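Local coordinates for CSE1 (Thermus thermophilus, PDB 4AN8), which serves as the Cse1 (CasA) subunit of the type I-E CRISPR Cascade ribonucleoprotein complex, which probably defends the bacterium against viruses and plasmids, at residues Leu64-Ser69 with Gly240-Tyr245; Asp116-Asn121 with Leu224-Leu229; Glu379-Met384 with Asp455-Ala460; Leu427-Leu432 with Lys470-Phe475. All blocks are in the same frame, centred on the assembly; numbering follows the deposited sequence.

Contact 1: residues Leu64-Ser69 with Gly240-Tyr245; sequences LHRALS and GRTRVY
His65 meets Arg241 across this buried contact. Arg241 NH1 lies 3.0 Å from His65 NE2, and the imidazole stands at the edge of the guanidinium with the two planes 70° apart. Arg241 CD also touches the ring, 3.7 Å from His65 CD2. A water in the plane of the imidazole hydrogen-bonds His65 NE2 at 2.9 Å and Tyr245 OH at 2.6 Å. Beside them, Thr242 CG2 packs 4.1 Å from His65 CB, while Thr242 OG1 faces Arg66 CD. The contact joins the C-terminal end of helix 50-67, closed by a Schellman motif with Ser69 at the C-prime position, to the short helix 241-245. An outer shell fixes the polar groups. Gly70 O accepts from His65 ND1. Val208 O and Pro209 O take the two terminal nitrogens of Arg241. Arg66 is bent at chi2 and chi3 (-59° and -70°), which lays its CG and CD by Thr242 and takes the guanidinium on to a salt bridge with Glu220. Asp215 bonds the backbone N of Thr242 and of Arg243.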
loop_
_atom_site.group_PDB
_atom_site.type_symbol
_atom_site.label_atom_id
_atom_site.label_comp_id
_atom_site.label_asym_id
_atom_site.label_seq_id
_atom_site.Cartn_x
_atom_site.Cartn_y
_atom_site.Cartn_z
ATOM N N LEU A 64 3.579 13.662 13.192
ATOM C CA LEU A 64 4.248 13.110 14.371
ATOM C C LEU A 64 5.758 13.241 14.311
ATOM O O LEU A 64 6.384 13.680 15.274
ATOM C CB LEU A 64 3.896 11.634 14.576
ATOM C CG LEU A 64 2.508 11.375 15.161
ATOM C CD1 LEU A 64 2.051 9.923 14.982
ATOM C CD2 LEU A 64 2.468 11.827 16.648
ATOM N N HIS A 65 6.349 12.843 13.189
ATOM C CA HIS A 65 7.790 12.918 13.037
ATOM C C HIS A 65 8.319 14.338 13.229
ATOM O O HIS A 65 9.370 14.533 13.819
ATOM C CB HIS A 65 8.221 12.405 11.673
ATOM C CG HIS A 65 8.240 10.914 11.565
ATOM N ND1 HIS A 65 8.710 10.102 12.576
ATOM C CD2 HIS A 65 7.851 10.091 10.557
ATOM C CE1 HIS A 65 8.642 8.839 12.183
ATOM N NE2 HIS A 65 8.132 8.805 10.965
ATOM N N ARG A 66 7.611 15.327 12.709
ATOM C CA ARG A 66 8.096 16.682 12.797
ATOM C C ARG A 66 7.835 17.236 14.194
ATOM O O ARG A 66 8.719 17.814 14.805
ATOM C CB ARG A 66 7.441 17.554 11.720
ATOM C CG ARG A 66 7.717 17.063 10.316
ATOM C CD ARG A 66 9.221 17.042 10.058
ATOM N NE ARG A 66 9.766 18.398 9.972
ATOM C CZ ARG A 66 11.041 18.658 9.709
ATOM N NH1 ARG A 66 11.891 17.650 9.515
ATOM N NH2 ARG A 66 11.458 19.921 9.642
ATOM N N ALA A 67 6.621 17.035 14.700
ATOM C CA ALA A 67 6.265 17.546 16.016
ATOM C C ALA A 67 7.128 16.953 17.118
ATOM O O ALA A 67 7.476 17.653 18.053
ATOM C CB ALA A 67 4.809 17.323 16.311
ATOM N N LEU A 68 7.482 15.677 17.004
ATOM C CA LEU A 68 8.286 15.005 18.029
ATOM C C LEU A 68 9.768 14.990 17.652
ATOM O O LEU A 68 10.607 14.525 18.413
ATOM C CB LEU A 68 7.793 13.572 18.267
ATOM C CG LEU A 68 6.304 13.476 18.619
ATOM C CD1 LEU A 68 5.828 12.040 18.691
ATOM C CD2 LEU A 68 6.031 14.200 19.929
ATOM N N SER A 69 10.077 15.471 16.460
ATOM C CA SER A 69 11.455 15.540 16.030
ATOM C C SER A 69 12.145 14.189 16.217
ATOM O O SER A 69 13.285 14.113 16.656
ATOM C CB SER A 69 12.164 16.634 16.822
ATOM O OG SER A 69 13.309 17.063 16.132
ATOM N N GLY A 240 13.755 12.744 1.663
ATOM C CA GLY A 240 13.184 13.330 2.863
ATOM C C GLY A 240 11.858 12.662 3.173
ATOM O O GLY A 240 10.906 12.760 2.396
ATOM N N ARG A 241 11.792 11.977 4.309
ATOM C CA ARG A 241 10.629 11.163 4.633
ATOM C C ARG A 241 9.315 11.950 4.595
ATOM O O ARG A 241 8.372 11.547 3.923
ATOM C CB ARG A 241 10.789 10.466 5.984
ATOM C CG ARG A 241 9.664 9.465 6.284
ATOM C CD ARG A 241 9.823 8.882 7.671
ATOM N NE ARG A 241 11.104 8.198 7.816
ATOM C CZ ARG A 241 11.530 7.639 8.936
ATOM N NH1 ARG A 241 10.763 7.653 10.040
ATOM N NH2 ARG A 241 12.714 7.046 8.949
ATOM N N THR A 242 9.242 13.063 5.314
ATOM C CA THR A 242 7.980 13.780 5.387
ATOM C C THR A 242 7.742 14.610 4.152
ATOM O O THR A 242 6.592 14.937 3.840
ATOM C CB THR A 242 7.861 14.642 6.650
ATOM O OG1 THR A 242 8.721 15.779 6.540
ATOM C CG2 THR A 242 8.258 13.820 7.858
ATOM N N ARG A 243 8.813 14.953 3.439
ATOM C CA ARG A 243 8.649 15.697 2.184
ATOM C C ARG A 243 7.987 14.740 1.198
ATOM O O ARG A 243 7.076 15.089 0.482
ATOM C CB ARG A 243 10.005 16.202 1.642
ATOM C CG ARG A 243 9.934 16.783 0.236
ATOM C CD ARG A 243 11.317 17.282 -0.290
ATOM N NE ARG A 243 11.904 18.311 0.577
ATOM C CZ ARG A 243 12.965 18.097 1.361
ATOM N NH1 ARG A 243 13.585 16.914 1.384
ATOM N NH2 ARG A 243 13.428 19.072 2.117
ATOM N N VAL A 244 8.460 13.511 1.175
ATOM C CA VAL A 244 7.831 12.498 0.347
ATOM C C VAL A 244 6.405 12.111 0.791
ATOM O O VAL A 244 5.536 11.996 -0.042
ATOM C CB VAL A 244 8.755 11.300 0.143
ATOM C CG1 VAL A 244 8.038 10.191 -0.653
ATOM C CG2 VAL A 244 9.993 11.775 -0.615
ATOM N N TYR A 245 6.164 11.966 2.092
ATOM C CA TYR A 245 4.809 11.722 2.623
ATOM C C TYR A 245 3.806 12.809 2.228
ATOM O O TYR A 245 2.600 12.567 2.142
ATOM C CB TYR A 245 4.837 11.677 4.157
ATOM C CG TYR A 245 5.333 10.380 4.774
ATOM C CD1 TYR A 245 5.776 9.304 3.980
ATOM C CD2 TYR A 245 5.365 10.236 6.155
ATOM C CE1 TYR A 245 6.214 8.128 4.564
ATOM C CE2 TYR A 245 5.800 9.062 6.748
ATOM C CZ TYR A 245 6.217 8.016 5.959
ATOM O OH TYR A 245 6.653 6.873 6.583
HETATM O O HOH W 1 6.988 6.870 9.113
#

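Contact 2: residues Asp116-Asn121 with Leu224-Leu229; sequences DLPEEN and LRLGDL
Asp116 and Leu226 bury the most surface here. They join the loop between helix 88-98 and strand 123-124 to a short, irregular helical turn around 226-229. This is a loop-to-helix contact at the protein surface, made by one carboxylate and a small apolar patch. Asp116 OD1 accepts a hydrogen bond from Leu226 N at 2.7 Å, with an N-H...O angle of 156°. The donor approaches on the syn side, 16° out of the carboxylate plane. The carboxylate thus meets a backbone N-H where the chain turns into the helical stretch. Asp116 holds CG between its backbone N and carbonyl carbon (chi1 56°), which turns the carboxylate to residues 225-226. Asp116 OD1 also rests 3.3 Å from Leu226 CB.

Leu226 sends its two methyls to different partners. Leu226 CD2 lies 3.7 Å from Pro118 CD, and Leu226 CD1 lies 4.1 Å from Leu117 CD2. Both neighbours cross the leucine at about a right angle. Arg225 is the third main partner. Its aliphatic part runs past the carboxylate, with Arg225 CD 3.3 Å from Asp116 OD2. Its guanidinium goes on to a salt bridge with Glu108. Asp116 OD2 and Arg225 NE, of opposite charge, are 4.4 Å apart, beyond a salt bridge. A water completes the grip: it donates to Asp116 OD2 at 2.5 Å and accepts from Gly227 N at 2.9 Å.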
loop_
_atom_site.group_PDB
_atom_site.type_symbol
_atom_site.label_atom_id
_atom_site.label_comp_id
_atom_site.label_asym_id
_atom_site.label_seq_id
_atom_site.Cartn_x
_atom_site.Cartn_y
_atom_site.Cartn_z
ATOM N N ASP A 116 -3.021 30.401 -6.358
ATOM C CA ASP A 116 -3.297 31.220 -7.531
ATOM C C ASP A 116 -3.518 30.455 -8.836
ATOM O O ASP A 116 -3.372 31.023 -9.922
ATOM C CB ASP A 116 -2.225 32.305 -7.726
ATOM C CG ASP A 116 -0.826 31.737 -7.819
ATOM O OD1 ASP A 116 -0.686 30.508 -7.987
ATOM O OD2 ASP A 116 0.142 32.520 -7.729
ATOM N N LEU A 117 -3.863 29.172 -8.737
ATOM C CA LEU A 117 -4.399 28.487 -9.900
ATOM C C LEU A 117 -5.656 29.253 -10.265
ATOM O O LEU A 117 -6.438 29.594 -9.394
ATOM C CB LEU A 117 -4.750 27.037 -9.574
ATOM C CG LEU A 117 -3.679 25.994 -9.891
ATOM C CD1 LEU A 117 -4.072 24.608 -9.339
ATOM C CD2 LEU A 117 -3.412 25.960 -11.396
ATOM N N PRO A 118 -5.834 29.569 -11.547
ATOM C CA PRO A 118 -7.063 30.227 -12.002
ATOM C C PRO A 118 -8.322 29.394 -11.753
ATOM O O PRO A 118 -8.259 28.172 -11.789
ATOM C CB PRO A 118 -6.838 30.399 -13.515
ATOM C CG PRO A 118 -5.549 29.696 -13.832
ATOM C CD PRO A 118 -4.772 29.600 -12.563
ATOM N N GLU A 119 -9.450 30.058 -11.513
ATOM C CA GLU A 119 -10.724 29.376 -11.299
ATOM C C GLU A 119 -11.437 29.097 -12.605
ATOM O O GLU A 119 -12.478 28.448 -12.617
ATOM C CB GLU A 119 -11.651 30.226 -10.431
ATOM C CG GLU A 119 -11.043 30.690 -9.127
ATOM C CD GLU A 119 -12.033 31.441 -8.266
ATOM O OE1 GLU A 119 -13.252 31.192 -8.401
ATOM O OE2 GLU A 119 -11.589 32.281 -7.459
ATOM N N GLU A 120 -10.889 29.608 -13.702
ATOM C CA GLU A 120 -11.538 29.510 -15.007
ATOM C C GLU A 120 -11.289 28.182 -15.708
ATOM O O GLU A 120 -10.160 27.686 -15.752
ATOM C CB GLU A 120 -11.114 30.668 -15.912
ATOM C CG GLU A 120 -12.278 31.508 -16.394
ATOM C CD GLU A 120 -11.952 32.291 -17.645
ATOM O OE1 GLU A 120 -12.162 31.752 -18.754
ATOM O OE2 GLU A 120 -11.486 33.444 -17.521
ATOM N N ASN A 121 -12.353 27.624 -16.282
ATOM C CA ASN A 121 -12.260 26.354 -16.951
ATOM C C ASN A 121 -11.647 25.216 -16.119
ATOM O O ASN A 121 -10.647 24.629 -16.474
ATOM C CB ASN A 121 -11.602 26.531 -18.307
ATOM C CG ASN A 121 -12.314 27.566 -19.172
ATOM O OD1 ASN A 121 -11.694 28.465 -19.684
ATOM N ND2 ASN A 121 -13.610 27.433 -19.326
ATOM N N LEU A 224 3.137 27.134 -2.640
ATOM C CA LEU A 224 3.577 27.057 -4.018
ATOM C C LEU A 224 2.720 27.987 -4.819
ATOM O O LEU A 224 1.542 28.143 -4.510
ATOM C CB LEU A 224 3.437 25.622 -4.537
ATOM C CG LEU A 224 4.281 24.569 -3.807
ATOM C CD1 LEU A 224 3.883 23.152 -4.239
ATOM C CD2 LEU A 224 5.759 24.811 -4.037
ATOM N N ARG A 225 3.302 28.599 -5.847
ATOM C CA ARG A 225 2.552 29.506 -6.725
ATOM C C ARG A 225 2.556 28.979 -8.153
ATOM O O ARG A 225 3.451 28.213 -8.540
ATOM C CB ARG A 225 3.154 30.897 -6.660
ATOM C CG ARG A 225 3.130 31.494 -5.262
ATOM C CD ARG A 225 1.708 31.877 -4.877
ATOM N NE ARG A 225 1.648 32.569 -3.593
ATOM C CZ ARG A 225 0.942 32.146 -2.543
ATOM N NH1 ARG A 225 0.224 31.030 -2.627
ATOM N NH2 ARG A 225 0.955 32.845 -1.411
ATOM N N LEU A 226 1.566 29.368 -8.941
ATOM C CA LEU A 226 1.472 28.862 -10.302
ATOM C C LEU A 226 2.749 29.140 -11.102
ATOM O O LEU A 226 3.241 28.266 -11.852
ATOM C CB LEU A 226 0.256 29.463 -11.014
ATOM C CG LEU A 226 0.124 28.959 -12.459
ATOM C CD1 LEU A 226 0.222 27.407 -12.538
ATOM C CD2 LEU A 226 -1.156 29.450 -13.077
ATOM N N GLY A 227 3.304 30.348 -10.920
ATOM C CA GLY A 227 4.504 30.755 -11.620
ATOM C C GLY A 227 5.692 29.856 -11.348
ATOM O O GLY A 227 6.611 29.773 -12.169
ATOM N N ASP A 228 5.686 29.166 -10.211
ATOM C CA ASP A 228 6.793 28.234 -9.904
ATOM C C ASP A 228 6.597 26.846 -10.507
ATOM O O ASP A 228 7.514 26.046 -10.547
ATOM C CB ASP A 228 7.032 28.127 -8.399
ATOM C CG ASP A 228 7.471 29.444 -7.794
ATOM O OD1 ASP A 228 8.535 29.974 -8.197
ATOM O OD2 ASP A 228 6.749 29.957 -6.920
ATOM N N LEU A 229 5.395 26.585 -10.995
ATOM C CA LEU A 229 5.046 25.238 -11.383
ATOM C C LEU A 229 4.861 25.116 -12.883
ATOM O O LEU A 229 5.095 24.062 -13.448
ATOM C CB LEU A 229 3.754 24.811 -10.668
ATOM C CG LEU A 229 3.889 24.789 -9.136
ATOM C CD1 LEU A 229 2.563 24.438 -8.426
ATOM C CD2 LEU A 229 5.003 23.825 -8.749
HETATM O O HOH W 2 1.959 32.497 -9.459
#

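Contact 3: residues Glu379-Met384 with Asp455-Ala460; sequences EKALKM and DLWREA
Trp457 packs tightly on Ala381. The methyl CB of Ala381 sits over one face of the Trp457 indole, 3.8 Å from the centroid of the five-membered ring, a CH-pi contact. Trp457 NE1 donates to Ala381 O at 2.6 Å. The bond is short but bent, with an N-H...O angle of 134°, and the donor stands above the carbonyl plane. With CG anti to the backbone N (chi1 -174°), the indole reaches across to the other helix, and one residue meets both its face and its N-H. Phe444 and Leu437 of helix 429-446 also touch the buried ring.

The side with Met384 and Arg458 is looser and partly exposed. Met384 CE lies 3.8 Å from Arg458 NE and 4.3 Å from Trp457 CD1. It also touches Arg458 CB, so the methyl lies against the arginine side chain. The guanidinium itself turns back to its own helix, where Arg458 NH1 forms a salt bridge with Asp455 OD1 at 3.1 Å.

Helices 372-403 and 453-476 run nearly parallel here, their local axes 13° apart and 10.2 Å at closest approach. With helix 429-446 also against this face, the packing is that of the C-terminal four-helix bundle of the Cse1 family.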
loop_
_atom_site.group_PDB
_atom_site.type_symbol
_atom_site.label_atom_id
_atom_site.label_comp_id
_atom_site.label_asym_id
_atom_site.label_seq_id
_atom_site.Cartn_x
_atom_site.Cartn_y
_atom_site.Cartn_z
ATOM N N GLU A 379 11.687 -18.900 2.597
ATOM C CA GLU A 379 12.343 -19.168 1.326
ATOM C C GLU A 379 11.946 -20.555 0.780
ATOM O O GLU A 379 11.563 -20.693 -0.379
ATOM C CB GLU A 379 13.862 -19.062 1.501
ATOM C CG GLU A 379 14.657 -18.882 0.218
ATOM C CD GLU A 379 16.130 -18.547 0.478
ATOM O OE1 GLU A 379 16.486 -18.261 1.643
ATOM O OE2 GLU A 379 16.932 -18.571 -0.482
ATOM N N LYS A 380 12.037 -21.582 1.618
ATOM C CA LYS A 380 11.675 -22.938 1.199
ATOM C C LYS A 380 10.193 -23.041 0.836
ATOM O O LYS A 380 9.839 -23.589 -0.197
ATOM C CB LYS A 380 11.980 -23.963 2.308
ATOM C CG LYS A 380 13.459 -24.196 2.613
ATOM C CD LYS A 380 13.620 -25.257 3.711
ATOM C CE LYS A 380 15.052 -25.353 4.237
ATOM N NZ LYS A 380 16.038 -25.659 3.162
ATOM N N ALA A 381 9.333 -22.542 1.719
ATOM C CA ALA A 381 7.893 -22.638 1.529
ATOM C C ALA A 381 7.516 -22.064 0.177
ATOM O O ALA A 381 6.724 -22.652 -0.557
ATOM C CB ALA A 381 7.162 -21.881 2.633
ATOM N N LEU A 382 8.091 -20.910 -0.150
ATOM C CA LEU A 382 7.707 -20.217 -1.367
ATOM C C LEU A 382 8.289 -20.926 -2.574
ATOM O O LEU A 382 7.741 -20.860 -3.667
ATOM C CB LEU A 382 8.154 -18.753 -1.334
ATOM C CG LEU A 382 7.059 -17.744 -0.990
ATOM C CD1 LEU A 382 6.261 -18.219 0.198
ATOM C CD2 LEU A 382 7.649 -16.352 -0.755
ATOM N N LYS A 383 9.415 -21.592 -2.375
ATOM C CA LYS A 383 10.101 -22.251 -3.479
ATOM C C LYS A 383 9.329 -23.512 -3.869
ATOM O O LYS A 383 9.052 -23.739 -5.042
ATOM C CB LYS A 383 11.544 -22.583 -3.093
ATOM C CG LYS A 383 12.429 -22.986 -4.258
ATOM C CD LYS A 383 13.874 -23.154 -3.804
ATOM C CE LYS A 383 14.780 -23.667 -4.924
ATOM N NZ LYS A 383 14.502 -25.091 -5.288
ATOM N N MET A 384 8.967 -24.311 -2.877
ATOM C CA MET A 384 8.097 -25.452 -3.113
ATOM C C MET A 384 6.861 -25.012 -3.889
ATOM O O MET A 384 6.554 -25.577 -4.943
ATOM C CB MET A 384 7.689 -26.098 -1.791
ATOM C CG MET A 384 8.851 -26.697 -1.021
ATOM S SD MET A 384 8.510 -26.969 0.735
ATOM C CE MET A 384 7.060 -28.019 0.638
ATOM N N ASP A 455 6.020 -28.517 7.070
ATOM C CA ASP A 455 5.189 -29.701 6.934
ATOM C C ASP A 455 3.731 -29.327 6.733
ATOM O O ASP A 455 3.053 -29.899 5.882
ATOM C CB ASP A 455 5.353 -30.621 8.146
ATOM C CG ASP A 455 6.772 -31.148 8.284
ATOM O OD1 ASP A 455 7.383 -31.512 7.253
ATOM O OD2 ASP A 455 7.279 -31.186 9.426
ATOM N N LEU A 456 3.245 -28.366 7.508
ATOM C CA LEU A 456 1.888 -27.878 7.305
ATOM C C LEU A 456 1.745 -27.350 5.878
ATOM O O LEU A 456 0.728 -27.561 5.220
ATOM C CB LEU A 456 1.538 -26.785 8.318
ATOM C CG LEU A 456 1.222 -27.263 9.737
ATOM C CD1 LEU A 456 0.149 -28.348 9.711
ATOM C CD2 LEU A 456 2.476 -27.754 10.460
ATOM N N TRP A 457 2.784 -26.685 5.389
ATOM C CA TRP A 457 2.720 -26.055 4.084
ATOM C C TRP A 457 2.621 -27.132 3.014
ATOM O O TRP A 457 1.804 -27.033 2.087
ATOM C CB TRP A 457 3.957 -25.188 3.869
ATOM C CG TRP A 457 3.947 -24.379 2.614
ATOM C CD1 TRP A 457 4.870 -24.419 1.623
ATOM C CD2 TRP A 457 2.979 -23.385 2.227
ATOM N NE1 TRP A 457 4.546 -23.523 0.638
ATOM C CE2 TRP A 457 3.386 -22.878 0.979
ATOM C CE3 TRP A 457 1.804 -22.890 2.811
ATOM C CZ2 TRP A 457 2.670 -21.890 0.299
ATOM C CZ3 TRP A 457 1.079 -21.923 2.133
ATOM C CH2 TRP A 457 1.518 -21.429 0.886
ATOM N N ARG A 458 3.452 -28.163 3.153
ATOM C CA ARG A 458 3.467 -29.268 2.195
ATOM C C ARG A 458 2.102 -29.931 2.134
ATOM O O ARG A 458 1.619 -30.274 1.055
ATOM C CB ARG A 458 4.537 -30.299 2.538
ATOM C CG ARG A 458 4.704 -31.353 1.452
ATOM C CD ARG A 458 5.933 -32.208 1.692
ATOM N NE ARG A 458 7.005 -31.435 2.310
ATOM C CZ ARG A 458 7.370 -31.556 3.581
ATOM N NH1 ARG A 458 6.759 -32.437 4.365
ATOM N NH2 ARG A 458 8.353 -30.807 4.067
ATOM N N GLU A 459 1.468 -30.078 3.288
ATOM C CA GLU A 459 0.101 -30.576 3.319
ATOM C C GLU A 459 -0.831 -29.652 2.536
ATOM O O GLU A 459 -1.677 -30.113 1.758
ATOM C CB GLU A 459 -0.391 -30.726 4.759
ATOM C CG GLU A 459 0.520 -31.565 5.644
ATOM C CD GLU A 459 0.824 -32.934 5.055
ATOM O OE1 GLU A 459 0.028 -33.425 4.225
ATOM O OE2 GLU A 459 1.869 -33.518 5.422
ATOM N N ALA A 460 -0.677 -28.346 2.736
ATOM C CA ALA A 460 -1.543 -27.390 2.049
ATOM C C ALA A 460 -1.271 -27.404 0.552
ATOM O O ALA A 460 -2.193 -27.315 -0.243
ATOM C CB ALA A 460 -1.371 -25.988 2.627
#

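Contact 4: residues Leu427-Leu432 with Lys470-Phe475; sequences LPLERL and KATRRF
This is a mainly apolar contact in the C-terminal four-helix bundle. It joins the turn and first residues leading into helix 429-446 to the C-terminal part of helix 453-476. Thr472 is central on one side and Pro428 on the other, with their CA atoms 5.8 Å apart. The ring of Pro428, at the N-cap position, points across the interface. Pro428 CG lies 3.6 Å from Thr472 OG1 and 3.7 Å from the carbonyl O of Ala471.

Thr472 OG1 faces mostly carbon on this side, including Leu429 CB at 3.5 Å. With OG1 anti to the carbonyl carbon (chi1 -56°), the hydroxyl lies beside its own backbone N and can reach back to Ala468 O. That hydrogen bond within its own helix meets its polar need, so the hydroxyl can sit in an otherwise apolar interface.

Two flanks extend the patch. On one, Leu427 CD2 lies 4.1 Å from Phe475 CE1, and the two side chains cross at about a right angle. Leu427 CD2 is also 4.2 Å from Thr472 CG2. On the other, Leu432 CD2 packs 3.9 Å from Ala471 CB.

Helix 372-403 covers two of these leucines: Leu427 touches Val399 and Leu429 touches Leu392. Leu429 and Leu432 also reach Ala468, one turn before Thr472. The start of helix 429-446 is thus packed against both long helices.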
loop_
_atom_site.group_PDB
_atom_site.type_symbol
_atom_site.label_atom_id
_atom_site.label_comp_id
_atom_site.label_asym_id
_atom_site.label_seq_id
_atom_site.Cartn_x
_atom_site.Cartn_y
_atom_site.Cartn_z
ATOM N N LEU A 427 -8.984 -23.567 -18.221
ATOM C CA LEU A 427 -8.803 -24.660 -17.271
ATOM C C LEU A 427 -8.643 -24.071 -15.879
ATOM O O LEU A 427 -7.907 -23.113 -15.702
ATOM C CB LEU A 427 -7.576 -25.500 -17.642
ATOM C CG LEU A 427 -7.586 -26.204 -19.007
ATOM C CD1 LEU A 427 -6.204 -26.768 -19.318
ATOM C CD2 LEU A 427 -8.641 -27.306 -19.055
ATOM N N PRO A 428 -9.343 -24.633 -14.889
ATOM C CA PRO A 428 -9.307 -24.132 -13.508
ATOM C C PRO A 428 -8.062 -24.526 -12.710
ATOM O O PRO A 428 -8.006 -24.270 -11.510
ATOM C CB PRO A 428 -10.524 -24.804 -12.869
ATOM C CG PRO A 428 -10.704 -26.073 -13.658
ATOM C CD PRO A 428 -10.313 -25.726 -15.063
ATOM N N LEU A 429 -7.069 -25.125 -13.353
ATOM C CA LEU A 429 -5.976 -25.726 -12.598
ATOM C C LEU A 429 -5.103 -24.703 -11.822
ATOM O O LEU A 429 -4.947 -24.803 -10.603
ATOM C CB LEU A 429 -5.131 -26.609 -13.523
ATOM C CG LEU A 429 -4.046 -27.415 -12.822
ATOM C CD1 LEU A 429 -4.692 -28.364 -11.851
ATOM C CD2 LEU A 429 -3.193 -28.164 -13.851
ATOM N N GLU A 430 -4.543 -23.724 -12.526
ATOM C CA GLU A 430 -3.608 -22.791 -11.898
ATOM C C GLU A 430 -4.331 -21.812 -10.986
ATOM O O GLU A 430 -3.869 -21.518 -9.880
ATOM C CB GLU A 430 -2.828 -22.019 -12.954
ATOM C CG GLU A 430 -1.789 -22.821 -13.701
ATOM C CD GLU A 430 -1.162 -22.000 -14.809
ATOM O OE1 GLU A 430 -0.270 -21.172 -14.504
ATOM O OE2 GLU A 430 -1.591 -22.155 -15.977
ATOM N N ARG A 431 -5.461 -21.303 -11.464
ATOM C CA ARG A 431 -6.285 -20.389 -10.686
ATOM C C ARG A 431 -6.651 -20.994 -9.339
ATOM O O ARG A 431 -6.545 -20.327 -8.309
ATOM C CB ARG A 431 -7.532 -19.985 -11.472
ATOM C CG ARG A 431 -8.462 -19.038 -10.747
ATOM C CD ARG A 431 -9.589 -18.539 -11.659
ATOM N NE ARG A 431 -10.420 -19.611 -12.216
ATOM C CZ ARG A 431 -11.383 -20.244 -11.547
ATOM N NH1 ARG A 431 -11.640 -19.938 -10.280
ATOM N NH2 ARG A 431 -12.087 -21.202 -12.143
ATOM N N LEU A 432 -7.053 -22.262 -9.319
ATOM C CA LEU A 432 -7.494 -22.856 -8.054
ATOM C C LEU A 432 -6.348 -23.234 -7.118
ATOM O O LEU A 432 -6.457 -23.095 -5.906
ATOM C CB LEU A 432 -8.420 -24.052 -8.281
ATOM C CG LEU A 432 -9.892 -23.666 -8.384
ATOM C CD1 LEU A 432 -10.191 -23.180 -9.783
ATOM C CD2 LEU A 432 -10.788 -24.842 -8.023
ATOM N N LYS A 470 -8.759 -32.090 -9.298
ATOM C CA LYS A 470 -10.131 -32.578 -9.205
ATOM C C LYS A 470 -11.075 -31.710 -10.023
ATOM O O LYS A 470 -11.906 -32.219 -10.772
ATOM C CB LYS A 470 -10.606 -32.641 -7.752
ATOM C CG LYS A 470 -12.062 -33.064 -7.600
ATOM C CD LYS A 470 -12.452 -33.193 -6.132
ATOM C CE LYS A 470 -13.965 -33.264 -5.940
ATOM N NZ LYS A 470 -14.568 -34.508 -6.498
ATOM N N ALA A 471 -10.930 -30.395 -9.901
ATOM C CA ALA A 471 -11.816 -29.471 -10.599
ATOM C C ALA A 471 -11.583 -29.484 -12.099
ATOM O O ALA A 471 -12.492 -29.220 -12.883
ATOM C CB ALA A 471 -11.662 -28.055 -10.039
ATOM N N THR A 472 -10.355 -29.783 -12.502
ATOM C CA THR A 472 -10.008 -29.843 -13.927
ATOM C C THR A 472 -10.503 -31.160 -14.542
ATOM O O THR A 472 -10.937 -31.179 -15.687
ATOM C CB THR A 472 -8.481 -29.707 -14.133
ATOM O OG1 THR A 472 -8.029 -28.495 -13.515
ATOM C CG2 THR A 472 -8.126 -29.679 -15.603
ATOM N N ARG A 473 -10.417 -32.251 -13.776
ATOM C CA ARG A 473 -11.017 -33.530 -14.167
ATOM C C ARG A 473 -12.492 -33.322 -14.476
ATOM O O ARG A 473 -12.968 -33.654 -15.565
ATOM C CB ARG A 473 -10.899 -34.558 -13.046
ATOM C CG ARG A 473 -9.579 -35.293 -13.005
ATOM C CD ARG A 473 -9.684 -36.556 -12.147
ATOM N NE ARG A 473 -10.640 -37.515 -12.700
ATOM C CZ ARG A 473 -10.305 -38.567 -13.448
ATOM N NH1 ARG A 473 -9.026 -38.810 -13.734
ATOM N NH2 ARG A 473 -11.246 -39.384 -13.913
ATOM N N ARG A 474 -13.201 -32.756 -13.502
ATOM C CA ARG A 474 -14.610 -32.417 -13.643
ATOM C C ARG A 474 -14.872 -31.685 -14.958
ATOM O O ARG A 474 -15.858 -31.948 -15.644
ATOM C CB ARG A 474 -15.061 -31.571 -12.452
ATOM C CG ARG A 474 -16.548 -31.581 -12.204
ATOM C CD ARG A 474 -16.928 -30.624 -11.086
ATOM N NE ARG A 474 -16.479 -31.077 -9.780
ATOM C CZ ARG A 474 -15.719 -30.346 -8.970
ATOM N NH1 ARG A 474 -15.337 -29.131 -9.352
ATOM N NH2 ARG A 474 -15.337 -30.826 -7.789
ATOM N N PHE A 475 -13.973 -30.779 -15.317
ATOM C CA PHE A 475 -14.097 -30.019 -16.555
ATOM C C PHE A 475 -13.770 -30.900 -17.757
ATOM O O PHE A 475 -14.469 -30.888 -18.773
ATOM C CB PHE A 475 -13.143 -28.820 -16.504
ATOM C CG PHE A 475 -13.143 -27.975 -17.747
ATOM C CD1 PHE A 475 -12.618 -28.460 -18.934
ATOM C CD2 PHE A 475 -13.652 -26.684 -17.719
ATOM C CE1 PHE A 475 -12.613 -27.678 -20.075
ATOM C CE2 PHE A 475 -13.648 -25.892 -18.853
ATOM C CZ PHE A 475 -13.130 -26.390 -20.034
#

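The contacts fall into two groups on opposite sides of the chain's centre. Contacts 1 and 2 belong to the earlier part of the chain. Their centres are 27 Å apart, and both segments of contact 2 lie in sequence between those of contact 1. Contacts 3 and 4 follow later, with centres 21 Å apart. They share helix 453-476, which meets helix 372-403 in contact 3 and helix 429-446 in contact 4, and their segments alternate along the chain. Contacts 2 and 4 are the most distant pair, 57 Å between centres. The first pair ties loops and short helices, the second long helices. This fits the known architecture of Cse1, a larger mixed N-terminal part and a C-terminal four-helix bundle.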